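MbDLG-3 protein (Monosiga brevicollis, PDB 6X1N) contributes a PDZ domain that probably binds short peptide segments of partner proteins, within a longer scaffold-like protein that may also bind protein kinases. Local coordinates at residues Ala72-Arg75 with Gln76-Leu80; Pro97-Tyr100 with Asp101-Lys104. All coordinates share one frame; numbering follows the deposited sequence. Where two conformers were deposited one is given.

Interaction 1: Ala72-Arg75 with Gln76-Leu80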
loop_
_atom_site.group_PDB
_atom_site.type_symbol
_atom_site.label_atom_id
_atom_site.label_comp_id
_atom_site.label_asym_id
_atom_site.label_seq_id
_atom_site.Cartn_x
_atom_site.Cartn_y
_atom_site.Cartn_z
ATOM N N ALA A 72 -1.283 9.670 4.825
ATOM C CA ALA A 72 -0.620 10.057 3.590
ATOM C C ALA A 72 -1.642 10.307 2.488
ATOM O O ALA A 72 -2.686 9.662 2.421
ATOM C CB ALA A 72 0.360 8.970 3.154
ATOM N N SER A 73 -1.329 11.254 1.606
ATOM C CA SER A 73 -2.093 11.377 0.370
ATOM C C SER A 73 -1.651 10.306 -0.629
ATOM O O SER A 73 -0.560 9.747 -0.527
ATOM C CB SER A 73 -1.843 12.744 -0.268
ATOM O OG SER A 73 -0.475 12.857 -0.603
ATOM N N TYR A 74 -2.489 10.086 -1.648
ATOM C CA TYR A 74 -2.052 9.292 -2.790
ATOM C C TYR A 74 -0.730 9.810 -3.327
ATOM O O TYR A 74 0.219 9.047 -3.511
ATOM C CB TYR A 74 -3.091 9.331 -3.906
ATOM C CG TYR A 74 -2.459 8.838 -5.184
ATOM C CD1 TYR A 74 -2.208 7.485 -5.360
ATOM C CD2 TYR A 74 -2.039 9.721 -6.187
ATOM C CE1 TYR A 74 -1.588 7.012 -6.506
ATOM C CE2 TYR A 74 -1.405 9.260 -7.331
ATOM C CZ TYR A 74 -1.197 7.907 -7.483
ATOM O OH TYR A 74 -0.574 7.440 -8.620
ATOM N N ARG A 75 -0.652 11.116 -3.584
ATOM C CA ARG A 75 0.553 11.667 -4.193
ATOM C C ARG A 75 1.779 11.372 -3.344
ATOM O O ARG A 75 2.842 11.019 -3.872
ATOM C CB ARG A 75 0.393 13.173 -4.389
ATOM C CG ARG A 75 1.383 13.786 -5.363
ATOM C CD ARG A 75 0.883 13.634 -6.791
ATOM N NE ARG A 75 -0.223 14.538 -7.089
ATOM C CZ ARG A 75 -0.898 14.534 -8.232
ATOM N NH1 ARG A 75 -0.590 13.664 -9.185
ATOM N NH2 ARG A 75 -1.880 15.406 -8.420
ATOM N N GLN A 76 1.654 11.524 -2.021
ATOM C CA GLN A 76 2.777 11.259 -1.127
ATOM C C GLN A 76 3.230 9.806 -1.214
ATOM O O GLN A 76 4.432 9.523 -1.303
ATOM C CB GLN A 76 2.369 11.605 0.301
ATOM C CG GLN A 76 3.443 11.355 1.338
ATOM C CD GLN A 76 2.885 11.366 2.742
ATOM O OE1 GLN A 76 1.883 12.025 3.016
ATOM N NE2 GLN A 76 3.508 10.597 3.632
ATOM N N ALA A 77 2.279 8.864 -1.184
ATOM C CA ALA A 77 2.633 7.446 -1.246
ATOM C C ALA A 77 3.237 7.077 -2.596
ATOM O O ALA A 77 4.237 6.349 -2.660
ATOM C CB ALA A 77 1.408 6.577 -0.949
ATOM N N ALA A 78 2.640 7.552 -3.689
ATOM C CA ALA A 78 3.174 7.212 -5.006
ATOM C C ALA A 78 4.565 7.792 -5.185
ATOM O O ALA A 78 5.443 7.158 -5.790
ATOM C CB ALA A 78 2.232 7.714 -6.099
ATOM N N ASN A 79 4.792 8.983 -4.637
ATOM C CA ASN A 79 6.099 9.617 -4.710
ATOM C C ASN A 79 7.122 8.841 -3.891
ATOM O O ASN A 79 8.254 8.633 -4.340
ATOM C CB ASN A 79 5.964 11.053 -4.205
ATOM C CG ASN A 79 7.061 11.969 -4.701
ATOM O OD1 ASN A 79 7.198 12.211 -5.904
ATOM N ND2 ASN A 79 7.818 12.534 -3.761
ATOM N N LEU A 80 6.731 8.391 -2.694
ATOM C CA LEU A 80 7.610 7.564 -1.874
ATOM C C LEU A 80 8.090 6.345 -2.660
ATOM O O LEU A 80 9.293 6.059 -2.715
ATOM C CB LEU A 80 6.869 7.157 -0.592
ATOM C CG LEU A 80 7.636 6.352 0.461
ATOM C CD1 LEU A 80 8.873 7.077 0.954
ATOM C CD2 LEU A 80 6.723 5.991 1.620
#
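Ser-73 caps the start of helix 74-82 by receiving the backbone N-H of Gln-76 on its side chain. The distance from Ser-73 OG to Gln-76 N is 2.9 Å. OG sits between the backbone N and the carbonyl carbon (chi1 62°), and this turns it in under the first helical turn. The carbonyl of Ser-73 takes Ala-77 N, with Ser-73 O to Ala-77 N at 3.0 Å, so the residue grips the chain twice.

This capped end is the tight part of the contact. Ala-72, Ser-73 and Ala-77 are buried. Ala-72 and Ala-77 both rest on Ile-38, and Ala-77 also touches Leu-21 of strand 19-22. The side chain of Gln-76 lies at the boundary with solvent. Its CG is anti to the backbone N (chi1 179°), and the straight chain beyond reaches back alongside Ala-72. There Gln-76 OE1 comes to 3.2 Å from Ala-72 CA, and Gln-76 NE2 to 3.6 Å from Ala-72 CB.

The next carbonyl, Tyr-74 O, receives Ala-78 N at 2.9 Å in a nearly straight bond (173°). The methyl of Ala-78 stands over one face of the Tyr-74 ring as a CH-pi contact, with Ala-78 CB 3.7 Å from Tyr-74 CZ. Tyr-74 also touches Leu-21.

The other side is looser. Arg-75 and Asn-79 are exposed, and across this contact they are joined mainly by the backbone bond from Asn-79 N to Arg-75 O.

A bound glycerol, probably from the crystallisation liquor, lies close to Ala-78. Tyr-74 opens the helix and faces strand 19-22, an arrangement characteristic of the peptide-binding groove of a PDZ domain.

Interaction 2: Pro97-Tyr100 with Asp101-Lys104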
loop_
_atom_site.group_PDB
_atom_site.type_symbol
_atom_site.label_atom_id
_atom_site.label_comp_id
_atom_site.label_asym_id
_atom_site.label_seq_id
_atom_site.Cartn_x
_atom_site.Cartn_y
_atom_site.Cartn_z
ATOM N N PRO A 97 -11.220 -4.378 4.298
ATOM C CA PRO A 97 -12.267 -4.272 3.275
ATOM C C PRO A 97 -13.256 -3.159 3.531
ATOM O O PRO A 97 -13.767 -2.576 2.568
ATOM C CB PRO A 97 -12.932 -5.657 3.306
ATOM C CG PRO A 97 -12.642 -6.182 4.670
ATOM C CD PRO A 97 -11.275 -5.664 5.018
ATOM N N GLY A 98 -13.530 -2.834 4.794
ATOM C CA GLY A 98 -14.479 -1.768 5.068
ATOM C C GLY A 98 -14.002 -0.432 4.539
ATOM O O GLY A 98 -14.717 0.258 3.805
ATOM N N MET A 99 -12.765 -0.060 4.875
ATOM C CA MET A 99 -12.246 1.218 4.403
ATOM C C MET A 99 -12.025 1.196 2.898
ATOM O O MET A 99 -12.266 2.199 2.216
ATOM C CB MET A 99 -10.959 1.583 5.140
ATOM C CG MET A 99 -10.417 2.959 4.759
ATOM S SD MET A 99 -11.505 4.327 5.269
ATOM C CE MET A 99 -11.009 4.517 6.972
ATOM N N TYR A 100 -11.569 0.062 2.365
ATOM C CA TYR A 100 -11.419 -0.049 0.917
ATOM C C TYR A 100 -12.755 0.188 0.221
ATOM O O TYR A 100 -12.815 0.885 -0.798
ATOM C CB TYR A 100 -10.824 -1.411 0.561
ATOM C CG TYR A 100 -10.319 -1.517 -0.866
ATOM C CD1 TYR A 100 -9.313 -0.683 -1.332
ATOM C CD2 TYR A 100 -10.826 -2.479 -1.738
ATOM C CE1 TYR A 100 -8.837 -0.781 -2.636
ATOM C CE2 TYR A 100 -10.349 -2.589 -3.045
ATOM C CZ TYR A 100 -9.355 -1.741 -3.484
ATOM O OH TYR A 100 -8.881 -1.838 -4.781
ATOM N N ASP A 101 -13.839 -0.367 0.773
ATOM C CA ASP A 101 -15.162 -0.140 0.198
ATOM C C ASP A 101 -15.599 1.311 0.335
ATOM O O ASP A 101 -16.304 1.829 -0.539
ATOM C CB ASP A 101 -16.190 -1.060 0.851
ATOM C CG ASP A 101 -17.583 -0.868 0.279
ATOM O OD1 ASP A 101 -17.833 -1.361 -0.839
ATOM O OD2 ASP A 101 -18.420 -0.228 0.947
ATOM N N LEU A 102 -15.205 1.980 1.419
ATOM C CA LEU A 102 -15.559 3.384 1.579
ATOM C C LEU A 102 -14.931 4.235 0.485
ATOM O O LEU A 102 -15.534 5.218 0.038
ATOM C CB LEU A 102 -15.158 3.876 2.968
ATOM C CG LEU A 102 -15.639 5.275 3.342
ATOM C CD1 LEU A 102 -17.163 5.350 3.273
ATOM C CD2 LEU A 102 -15.144 5.662 4.728
ATOM N N TYR A 103 -13.739 3.855 0.016
ATOM C CA TYR A 103 -13.111 4.571 -1.087
ATOM C C TYR A 103 -13.900 4.446 -2.387
ATOM O O TYR A 103 -13.718 5.272 -3.287
ATOM C CB TYR A 103 -11.676 4.082 -1.301
ATOM C CG TYR A 103 -10.631 4.863 -0.530
ATOM C CD1 TYR A 103 -10.279 6.149 -0.917
ATOM C CD2 TYR A 103 -9.983 4.310 0.568
ATOM C CE1 TYR A 103 -9.331 6.871 -0.217
ATOM C CE2 TYR A 103 -9.026 5.025 1.266
ATOM C CZ TYR A 103 -8.701 6.300 0.863
ATOM O OH TYR A 103 -7.754 7.040 1.529
ATOM N N LYS A 104 -14.770 3.441 -2.509
ATOM C CA LYS A 104 -15.580 3.283 -3.711
ATOM C C LYS A 104 -16.814 4.178 -3.724
ATOM O O LYS A 104 -17.433 4.333 -4.782
ATOM C CB LYS A 104 -15.989 1.817 -3.889
ATOM C CG LYS A 104 -14.804 0.855 -4.005
ATOM C CD LYS A 104 -15.261 -0.591 -4.179
ATOM C CE LYS A 104 -14.142 -1.573 -3.852
ATOM N NZ LYS A 104 -13.035 -1.507 -4.834
HETATM O O HOH W 1 -11.498 1.110 -3.257
#
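Asp-101 N donates to Pro-97 O at 2.8 Å, the shortest of the backbone bonds between Pro-97 to Tyr-100 and Asp-101 to Lys-104. Leu-102 N follows to Gly-98 O, and Tyr-103 N to Met-99 O. Helix 97-102 follows strand 88-95, the last of the PDZ sheet. It is a C-terminal addition to the basic fold, as in the third PDZ domain of PSD-95. Tyr-103 N also reaches Tyr-100 O in a weak bond (124°).

The same carbonyl, Tyr-100 O, accepts a bond from a water whose oxygen is 2.8 Å away. The water oxygen lies over the centre of the Tyr-100 ring, 3.3 Å above its plane. It also receives a weak bond from Lys-104 NZ at 3.4 Å. The water thus forms a loose bridge between the carbonyl and the lysine's charged end. The Lys-104 chain is extended until a bend at its last torsion (chi4 -68°), which brings Lys-104 NZ to 3.4 Å from Tyr-100 CE2. The approach to the ring is oblique.

The hydroxyl of Tyr-100 is hydrogen-bonded to Glu-57, and its ring touches Ser-41 and Leu-22. With an alanine in place of Tyr-100, Glu-57 would probably lose this partner, a gap would open beside Leu-22 and the water would lose the surface on which it sits.

Packing completes the contact. The Tyr-103 ring comes obliquely to the Met-99 carbonyl, with Tyr-103 CD2 3.5 Å from Met-99 O, and rests on Pro-24, Pro-35 and Leu-22. Met-99 meets Phe-39 and Val-36 as well. Two successive bends in its chain put Met-99 SD 3.9 Å from Leu-102 CD2.

Both interactions are local helix contacts in one PDZ domain structure. Interaction 1 comes first along the chain, in helix 74-82. Strand 88-95 follows, and interaction 2 then lies in and just after helix 97-102, near the C-terminus. Their centres are about 18 Å apart, and their nearest atoms are about 6 Å apart without touching. They share neighbours instead. Both helices pack side chains on strands 19-22 and 38-43. Tyr-74 by a backbone hydrogen bond and Tyr-103 by its side chain both meet Pro-24. Interaction 1 belongs to the helix that forms a wall of the peptide groove. Interaction 2 adds a surface helix to the same sheet, so groove strand 19-22 is contacted by both helices.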